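Local coordinates for protein aeromonas extracellular serine protease (Aeromonas sobria, PDB 3WQB) that cleaves peptide bonds after paired basic residues, one of them lysine, as a secreted, calcium-binding, kexin-like serine protease and probable virulence factor, at residues Gly71-Val76 and Arg138-Gly143; Leu81-Pro86 and Asp105-Asp110; Ala89-Pro94 and Ala124-Ala129. The protein carries 1 engineered substitution. All coordinates share one frame; numbering follows the deposited sequence.

Interaction 1. Residues Gly71-Val76 and Arg138-Gly143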
loop_
_atom_site.group_PDB
_atom_site.type_symbol
_atom_site.label_atom_id
_atom_site.label_comp_id
_atom_site.label_asym_id
_atom_site.label_seq_id
_atom_site.Cartn_x
_atom_site.Cartn_y
_atom_site.Cartn_z
ATOM N N GLY A 71 -2.552 24.211 7.737
ATOM C CA GLY A 71 -3.144 24.440 6.425
ATOM C C GLY A 71 -3.270 23.197 5.566
ATOM O O GLY A 71 -3.769 23.276 4.443
ATOM N N VAL A 72 -2.818 22.050 6.084
ATOM C CA VAL A 72 -2.849 20.791 5.316
ATOM C C VAL A 72 -4.014 19.885 5.705
ATOM O O VAL A 72 -4.156 19.522 6.873
ATOM C CB VAL A 72 -1.525 20.017 5.422
ATOM C CG1 VAL A 72 -1.558 18.752 4.537
ATOM C CG2 VAL A 72 -0.367 20.900 4.993
ATOM N N ASN A 73 -4.839 19.533 4.717
ATOM C CA ASN A 73 -6.015 18.689 4.923
ATOM C C ASN A 73 -5.686 17.240 4.594
ATOM O O ASN A 73 -5.215 16.939 3.489
ATOM C CB ASN A 73 -7.187 19.161 4.055
ATOM C CG ASN A 73 -7.740 20.506 4.486
ATOM O OD1 ASN A 73 -7.645 20.901 5.655
ATOM N ND2 ASN A 73 -8.339 21.216 3.532
ATOM N N VAL A 74 -5.901 16.360 5.567
ATOM C CA VAL A 74 -5.611 14.941 5.426
ATOM C C VAL A 74 -6.893 14.121 5.563
ATOM O O VAL A 74 -7.633 14.280 6.542
ATOM C CB VAL A 74 -4.593 14.459 6.492
ATOM C CG1 VAL A 74 -4.234 13.000 6.264
ATOM C CG2 VAL A 74 -3.325 15.306 6.480
ATOM N N ALA A 75 -7.145 13.234 4.595
ATOM C CA ALA A 75 -8.253 12.274 4.676
ATOM C C ALA A 75 -7.744 10.931 5.178
ATOM O O ALA A 75 -6.792 10.377 4.625
ATOM C CB ALA A 75 -8.906 12.089 3.321
ATOM N N VAL A 76 -8.398 10.400 6.205
ATOM C CA VAL A 76 -8.087 9.075 6.718
ATOM C C VAL A 76 -9.181 8.125 6.261
ATOM O O VAL A 76 -10.312 8.157 6.764
ATOM C CB VAL A 76 -7.932 9.101 8.251
ATOM C CG1 VAL A 76 -7.677 7.719 8.795
ATOM C CG2 VAL A 76 -6.781 10.025 8.630
ATOM N N ARG A 138 -0.923 20.333 13.553
ATOM C CA ARG A 138 -1.808 21.395 13.080
ATOM C C ARG A 138 -2.536 21.033 11.781
ATOM O O ARG A 138 -3.297 21.846 11.237
ATOM C CB ARG A 138 -1.061 22.730 12.969
ATOM C CG ARG A 138 -0.544 23.266 14.307
ATOM C CD ARG A 138 0.034 24.670 14.172
ATOM N NE ARG A 138 -0.989 25.620 13.750
ATOM C CZ ARG A 138 -0.755 26.789 13.157
ATOM N NH1 ARG A 138 0.481 27.191 12.891
ATOM N NH2 ARG A 138 -1.777 27.555 12.814
ATOM N N ALA A 139 -2.311 19.816 11.287
ATOM C CA ALA A 139 -3.049 19.337 10.120
ATOM C C ALA A 139 -4.517 19.094 10.491
ATOM O O ALA A 139 -4.845 18.903 11.671
ATOM C CB ALA A 139 -2.402 18.077 9.559
ATOM N N GLN A 140 -5.389 19.095 9.485
ATOM C CA GLN A 140 -6.830 18.903 9.700
ATOM C C GLN A 140 -7.287 17.578 9.118
ATOM O O GLN A 140 -6.915 17.232 8.003
ATOM C CB GLN A 140 -7.631 20.053 9.090
ATOM C CG GLN A 140 -7.379 21.402 9.751
ATOM C CD GLN A 140 -8.457 21.788 10.741
ATOM O OE1 GLN A 140 -8.380 21.458 11.923
ATOM N NE2 GLN A 140 -9.467 22.508 10.261
ATOM N N LEU A 141 -8.111 16.859 9.874
ATOM C CA LEU A 141 -8.520 15.497 9.512
ATOM C C LEU A 141 -9.971 15.375 9.085
ATOM O O LEU A 141 -10.859 16.066 9.620
ATOM C CB LEU A 141 -8.344 14.563 10.709
ATOM C CG LEU A 141 -6.960 14.405 11.315
ATOM C CD1 LEU A 141 -7.097 13.809 12.713
ATOM C CD2 LEU A 141 -6.117 13.533 10.403
ATOM N N GLN A 142 -10.200 14.484 8.123
ATOM C CA GLN A 142 -11.518 13.912 7.879
ATOM C C GLN A 142 -11.404 12.399 7.962
ATOM O O GLN A 142 -10.352 11.833 7.657
ATOM C CB GLN A 142 -12.021 14.253 6.483
ATOM C CG GLN A 142 -12.406 15.682 6.244
ATOM C CD GLN A 142 -12.677 15.914 4.774
ATOM O OE1 GLN A 142 -12.138 15.209 3.908
ATOM N NE2 GLN A 142 -13.518 16.900 4.476
ATOM N N GLY A 143 -12.492 11.740 8.348
ATOM C CA GLY A 143 -12.521 10.275 8.377
ATOM C C GLY A 143 -13.620 9.705 7.498
ATOM O O GLY A 143 -14.726 10.250 7.447
HETATM O O HOH W 1 -4.520 23.416 9.412
#
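In Val76 the branch CG2 stands anti to the carbonyl carbon (chi1 177°), while Leu141 holds CG beside its own backbone N (chi1 -59°); between them these torsions bring Val76 CG2 to 4.0 Å from Leu141 CD2, the two side chains crossing at a slant. Val74 lies on the same face of the sheet, with CG2 4.2 Å from Ala139 CB. Helix 115-124 covers this face, resting Ile123 on Val74 and Ser120 on Val76 and Leu141. On the other face Asn73 and Gln140 run side by side, and Asn73 OD1 comes to 3.5 Å from Gln140 CB. Asn73 ND2 turns to the carbonyl of Asp170, and Gln142 is held by Asn171, Pro94 and Ala167. Between the strands, Gln140 N bonds to Val72 O (2.9 Å), Val74 N to Gln140 O (2.8 Å, almost straight at 178°), Gln142 N to Val74 O and Val76 N to Gln142 O. This is parallel pairing at the edge of the subtilisin-type central sheet. Just ahead of the strands, a water accepts from Gly71 N and donates to Arg138 O. Regular backbone bonding therefore fixes the register, while the two faces divide the work: aliphatic branches pack under the helix, and the amides of Asn73 and Gln142 tie to neighbouring loops.

Interaction 2. Residues Leu81-Pro86 and Asp105-Asp110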
loop_
_atom_site.group_PDB
_atom_site.type_symbol
_atom_site.label_atom_id
_atom_site.label_comp_id
_atom_site.label_asym_id
_atom_site.label_seq_id
_atom_site.Cartn_x
_atom_site.Cartn_y
_atom_site.Cartn_z
ATOM N N LEU A 81 -13.216 6.864 12.671
ATOM C CA LEU A 81 -12.471 7.904 13.360
ATOM C C LEU A 81 -13.359 8.441 14.461
ATOM O O LEU A 81 -14.451 8.944 14.187
ATOM C CB LEU A 81 -12.087 9.032 12.391
ATOM C CG LEU A 81 -11.464 10.314 12.969
ATOM C CD1 LEU A 81 -10.300 10.059 13.914
ATOM C CD2 LEU A 81 -11.056 11.276 11.845
ATOM N N ALA A 82 -12.892 8.332 15.703
ATOM C CA ALA A 82 -13.633 8.862 16.849
ATOM C C ALA A 82 -13.415 10.377 16.905
ATOM O O ALA A 82 -12.513 10.878 17.588
ATOM C CB ALA A 82 -13.187 8.194 18.125
ATOM N N ILE A 83 -14.245 11.096 16.156
ATOM C CA ILE A 83 -14.068 12.534 15.943
ATOM C C ILE A 83 -14.209 13.394 17.199
ATOM O O ILE A 83 -13.753 14.539 17.208
ATOM C CB ILE A 83 -14.981 13.080 14.812
ATOM C CG1 ILE A 83 -16.459 12.762 15.084
ATOM C CG2 ILE A 83 -14.512 12.565 13.452
ATOM C CD1 ILE A 83 -17.422 13.634 14.301
ATOM N N ALA A 84 -14.824 12.853 18.248
ATOM C CA ALA A 84 -14.937 13.575 19.512
ATOM C C ALA A 84 -13.811 13.269 20.518
ATOM O O ALA A 84 -13.828 13.784 21.637
ATOM C CB ALA A 84 -16.302 13.336 20.141
ATOM N N HIS A 85 -12.830 12.451 20.125
ATOM C CA HIS A 85 -11.666 12.195 20.971
ATOM C C HIS A 85 -11.057 13.511 21.433
ATOM O O HIS A 85 -10.861 14.417 20.615
ATOM C CB HIS A 85 -10.602 11.421 20.195
ATOM C CG HIS A 85 -9.555 10.801 21.068
ATOM N ND1 HIS A 85 -8.600 11.538 21.736
ATOM C CD2 HIS A 85 -9.345 9.512 21.417
ATOM C CE1 HIS A 85 -7.831 10.725 22.437
ATOM N NE2 HIS A 85 -8.257 9.489 22.252
ATOM N N PRO A 86 -10.750 13.631 22.736
ATOM C CA PRO A 86 -10.254 14.916 23.241
ATOM C C PRO A 86 -8.920 15.351 22.634
ATOM O O PRO A 86 -8.615 16.556 22.601
ATOM C CB PRO A 86 -10.107 14.681 24.756
ATOM C CG PRO A 86 -10.121 13.209 24.940
ATOM C CD PRO A 86 -10.945 12.647 23.816
ATOM N N ASP A 105 -20.667 11.361 11.056
ATOM C CA ASP A 105 -19.878 10.941 12.208
ATOM C C ASP A 105 -19.372 9.513 12.023
ATOM O O ASP A 105 -20.134 8.564 12.180
ATOM C CB ASP A 105 -20.700 11.087 13.499
ATOM C CG ASP A 105 -19.884 10.807 14.755
ATOM O OD1 ASP A 105 -18.783 10.245 14.636
ATOM O OD2 ASP A 105 -20.335 11.156 15.869
ATOM N N PRO A 106 -18.082 9.360 11.682
ATOM C CA PRO A 106 -17.518 8.041 11.416
ATOM C C PRO A 106 -17.012 7.318 12.666
ATOM O O PRO A 106 -16.187 6.421 12.559
ATOM C CB PRO A 106 -16.359 8.363 10.465
ATOM C CG PRO A 106 -15.868 9.677 10.965
ATOM C CD PRO A 106 -17.115 10.434 11.392
ATOM N N THR A 107 -17.523 7.685 13.842
ATOM C CA THR A 107 -17.126 7.030 15.087
ATOM C C THR A 107 -17.578 5.569 15.065
ATOM O O THR A 107 -18.743 5.296 14.790
ATOM C CB THR A 107 -17.719 7.761 16.312
ATOM O OG1 THR A 107 -17.211 9.100 16.346
ATOM C CG2 THR A 107 -17.362 7.054 17.623
ATOM N N PRO A 108 -16.656 4.625 15.331
ATOM C CA PRO A 108 -17.048 3.216 15.329
ATOM C C PRO A 108 -17.978 2.839 16.472
ATOM O O PRO A 108 -17.953 3.469 17.541
ATOM C CB PRO A 108 -15.723 2.467 15.487
ATOM C CG PRO A 108 -14.680 3.436 15.225
ATOM C CD PRO A 108 -15.204 4.793 15.498
ATOM N N THR A 109 -18.769 1.795 16.233
ATOM C CA THR A 109 -19.613 1.177 17.259
ATOM C C THR A 109 -18.988 -0.103 17.799
ATOM O O THR A 109 -19.439 -0.654 18.803
ATOM C CB THR A 109 -21.002 0.825 16.705
ATOM O OG1 THR A 109 -20.853 0.021 15.531
ATOM C CG2 THR A 109 -21.776 2.093 16.380
ATOM N N ASP A 110 -17.953 -0.586 17.126
ATOM C CA ASP A 110 -17.320 -1.838 17.514
ATOM C C ASP A 110 -16.053 -1.564 18.324
ATOM O O ASP A 110 -15.182 -0.833 17.867
ATOM C CB ASP A 110 -16.987 -2.632 16.249
ATOM C CG ASP A 110 -16.250 -3.909 16.540
ATOM O OD1 ASP A 110 -16.889 -4.872 17.014
ATOM O OD2 ASP A 110 -15.034 -3.955 16.269
HETATM O O HOH W 2 -16.392 10.423 18.486
#
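Ile83 packs closely against the turn at Asp105-Thr107. Its CG1 sits between the backbone N and the carbonyl carbon (chi1 56°), which sets it 3.5 Å from Asp105 OD1, with CD1 lying against the same carboxylate. The Ile83 and Pro106 side chains cross at about a right angle, Ile83 CG2 reaching Pro106 CD at 3.9 Å. On the buried side Leu81 CB meets Pro106 CG at 4.1 Å, and Leu81 N donates to Pro106 O over 3.0 Å, approaching from well above the carbonyl plane. Both segments belong to the long connection between strand 73-77 and helix 115-124 of the subtilisin-like domain, and each folds on itself: Ala82 centres an inverse gamma turn and begins a type I turn closed by His85 N and Ala82 O, while Asp105 forms an Asx turn. In that turn Asp105 OD1 takes two donors, Thr107 N on its anti side, tilted out of the carboxylate plane, and Thr107 OG1 on its syn lone pair at 2.6 Å, which fixes the rotation of the carboxylate beside Ile83. The looser side is bridged by solvent: a water donates to Thr107 OG1 (2.6 Å) and accepts from Ala84 N (2.9 Å).

Interaction 3. Residues Ala89-Pro94 and Ala124-Ala129. With CA (calcium ion), chain C.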
loop_
_atom_site.group_PDB
_atom_site.type_symbol
_atom_site.label_atom_id
_atom_site.label_comp_id
_atom_site.label_asym_id
_atom_site.label_seq_id
_atom_site.Cartn_x
_atom_site.Cartn_y
_atom_site.Cartn_z
ATOM N N ALA A 89 -10.309 16.102 18.362
ATOM C CA ALA A 89 -11.460 16.916 17.976
ATOM C C ALA A 89 -11.093 18.273 17.400
ATOM O O ALA A 89 -11.666 18.692 16.394
ATOM C CB ALA A 89 -12.414 17.079 19.161
ATOM N N ASP A 90 -10.129 18.952 18.027
ATOM C CA ASP A 90 -9.731 20.287 17.559
ATOM C C ASP A 90 -9.196 20.280 16.130
ATOM O O ASP A 90 -9.204 21.319 15.458
ATOM C CB ASP A 90 -8.675 20.912 18.475
ATOM C CG ASP A 90 -9.222 21.336 19.823
ATOM O OD1 ASP A 90 -10.459 21.366 20.003
ATOM O OD2 ASP A 90 -8.391 21.650 20.708
ATOM N N ASN A 91 -8.718 19.122 15.680
ATOM C CA ASN A 91 -8.168 18.989 14.333
ATOM C C ASN A 91 -9.116 18.363 13.320
ATOM O O ASN A 91 -8.743 18.153 12.171
ATOM C CB ASN A 91 -6.835 18.230 14.377
ATOM C CG ASN A 91 -5.698 19.096 14.905
ATOM O OD1 ASN A 91 -5.812 20.333 14.950
ATOM N ND2 ASN A 91 -4.607 18.466 15.312
ATOM N N VAL A 92 -10.345 18.082 13.725
ATOM C CA VAL A 92 -11.306 17.520 12.785
ATOM C C VAL A 92 -11.967 18.655 12.029
ATOM O O VAL A 92 -12.468 19.596 12.638
ATOM C CB VAL A 92 -12.359 16.652 13.512
ATOM C CG1 VAL A 92 -13.462 16.197 12.564
ATOM C CG2 VAL A 92 -11.692 15.446 14.166
ATOM N N ARG A 93 -11.963 18.572 10.706
ATOM C CA ARG A 93 -12.691 19.567 9.921
ATOM C C ARG A 93 -13.958 18.939 9.338
ATOM O O ARG A 93 -14.074 17.715 9.291
ATOM C CB ARG A 93 -11.813 20.211 8.848
ATOM C CG ARG A 93 -11.462 19.297 7.715
ATOM C CD ARG A 93 -10.886 20.082 6.540
ATOM N NE ARG A 93 -10.616 19.205 5.406
ATOM C CZ ARG A 93 -11.091 19.362 4.173
ATOM N NH1 ARG A 93 -11.858 20.401 3.848
ATOM N NH2 ARG A 93 -10.759 18.485 3.236
ATOM N N PRO A 94 -14.921 19.772 8.908
ATOM C CA PRO A 94 -16.157 19.202 8.372
ATOM C C PRO A 94 -15.937 18.339 7.138
ATOM O O PRO A 94 -14.991 18.566 6.372
ATOM C CB PRO A 94 -16.971 20.443 7.980
ATOM C CG PRO A 94 -16.457 21.509 8.866
ATOM C CD PRO A 94 -14.986 21.244 8.964
ATOM N N ALA A 124 -1.967 13.524 13.521
ATOM C CA ALA A 124 -2.434 14.839 13.940
ATOM C C ALA A 124 -3.055 14.899 15.340
ATOM O O ALA A 124 -3.953 15.705 15.586
ATOM C CB ALA A 124 -3.402 15.395 12.894
ATOM N N ALA A 125 -2.566 14.087 16.275
ATOM C CA ALA A 125 -2.973 14.288 17.671
ATOM C C ALA A 125 -2.652 15.734 18.055
ATOM O O ALA A 125 -1.598 16.274 17.698
ATOM C CB ALA A 125 -2.292 13.294 18.604
ATOM N N VAL A 126 -3.572 16.348 18.783
ATOM C CA VAL A 126 -3.481 17.771 19.097
ATOM C C VAL A 126 -2.300 18.066 20.027
ATOM O O VAL A 126 -1.995 17.289 20.940
ATOM C CB VAL A 126 -4.824 18.271 19.706
ATOM C CG1 VAL A 126 -4.753 19.737 20.117
ATOM C CG2 VAL A 126 -5.932 18.063 18.696
ATOM N N ASP A 127 -1.608 19.169 19.756
ATOM C CA ASP A 127 -0.523 19.625 20.610
ATOM C C ASP A 127 -1.100 20.437 21.770
ATOM O O ASP A 127 -1.506 21.586 21.605
ATOM C CB ASP A 127 0.446 20.475 19.794
ATOM C CG ASP A 127 1.722 20.794 20.539
ATOM O OD1 ASP A 127 2.040 20.096 21.520
ATOM O OD2 ASP A 127 2.421 21.738 20.112
ATOM N N ASN A 128 -1.166 19.805 22.932
ATOM C CA ASN A 128 -1.820 20.399 24.098
ATOM C C ASN A 128 -1.193 19.810 25.368
ATOM O O ASN A 128 0.007 19.513 25.383
ATOM C CB ASN A 128 -3.341 20.184 24.020
ATOM C CG ASN A 128 -3.710 18.727 23.798
ATOM O OD1 ASN A 128 -2.891 17.831 24.011
ATOM N ND2 ASN A 128 -4.945 18.481 23.364
ATOM N N ALA A 129 -1.985 19.643 26.427
ATOM C CA ALA A 129 -1.449 19.115 27.687
ATOM C C ALA A 129 -1.939 17.701 28.008
ATOM O O ALA A 129 -1.780 17.213 29.138
ATOM C CB ALA A 129 -1.755 20.068 28.844
HETATM CA CA CA C . -2.065 15.936 22.799
HETATM O O HOH W 3 -6.950 20.540 22.911
#
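Part of the first calcium site of the protease domain comes from the loop that follows helix 115-124, and this loop leans on the short 3-10 turn at Ala89-Asn91. Asn91 makes the direct polar link: its ND2 donates to Ala124 O over 2.9 Å, the acceptor lying almost in the amide plane of Asn91 while the donor is tilted 28° from the carbonyl plane. With CG beside its own backbone N (chi1 -75°), Asn91 points this amide at the Ala124 carbonyl, and the same ND2 also bonds to Pro137 O. Val126 lies beside it, its CG2 3.7 Å from Asn91 ND2 and 4.0 Å from Asp90 CB, the Asp90 and Val126 side chains crossing near a right angle. Beyond the valine side chain, the backbone turns its carbonyl to the metal: Val126 O binds calcium at 2.3 Å and Asn128 OD1 at 2.4 Å, with Asn29, Asp87, Ile130 and Thr132 completing the site. The other amide atom of Asn128, ND2, donates to a water that in turn donates to Asp90 OD2 (each leg 2.9 Å). Val126 and Asn128 thus each serve the metal with an oxygen and the neighbouring turn with another group, consistent with ion and turn jointly fixing this loop.

In the fold
All three contacts lie within the subtilisin domain, on one side of the chain's centre. Interaction 1 closes a loop that contains the other two: strand 73-77 leads into 81-86, 89-94 and 105-110, then through helix 115-124 to the calcium loop and on to strand 140-144. Segments of interactions 2 and 3 alternate along the chain. The centres of interactions 1 and 3 are about 9 Å apart, joined by a probable hydrogen bond of 2.7 Å from Leu141 N to Asn91 O; interaction 2 lies about 15 Å from interaction 1 and packs Leu81 on Gly143. Edge strand 140-144 thus meets both 89-94, which contacts the calcium loop, and the connection leading to helix 115-124, where the predicted catalytic His115 stands.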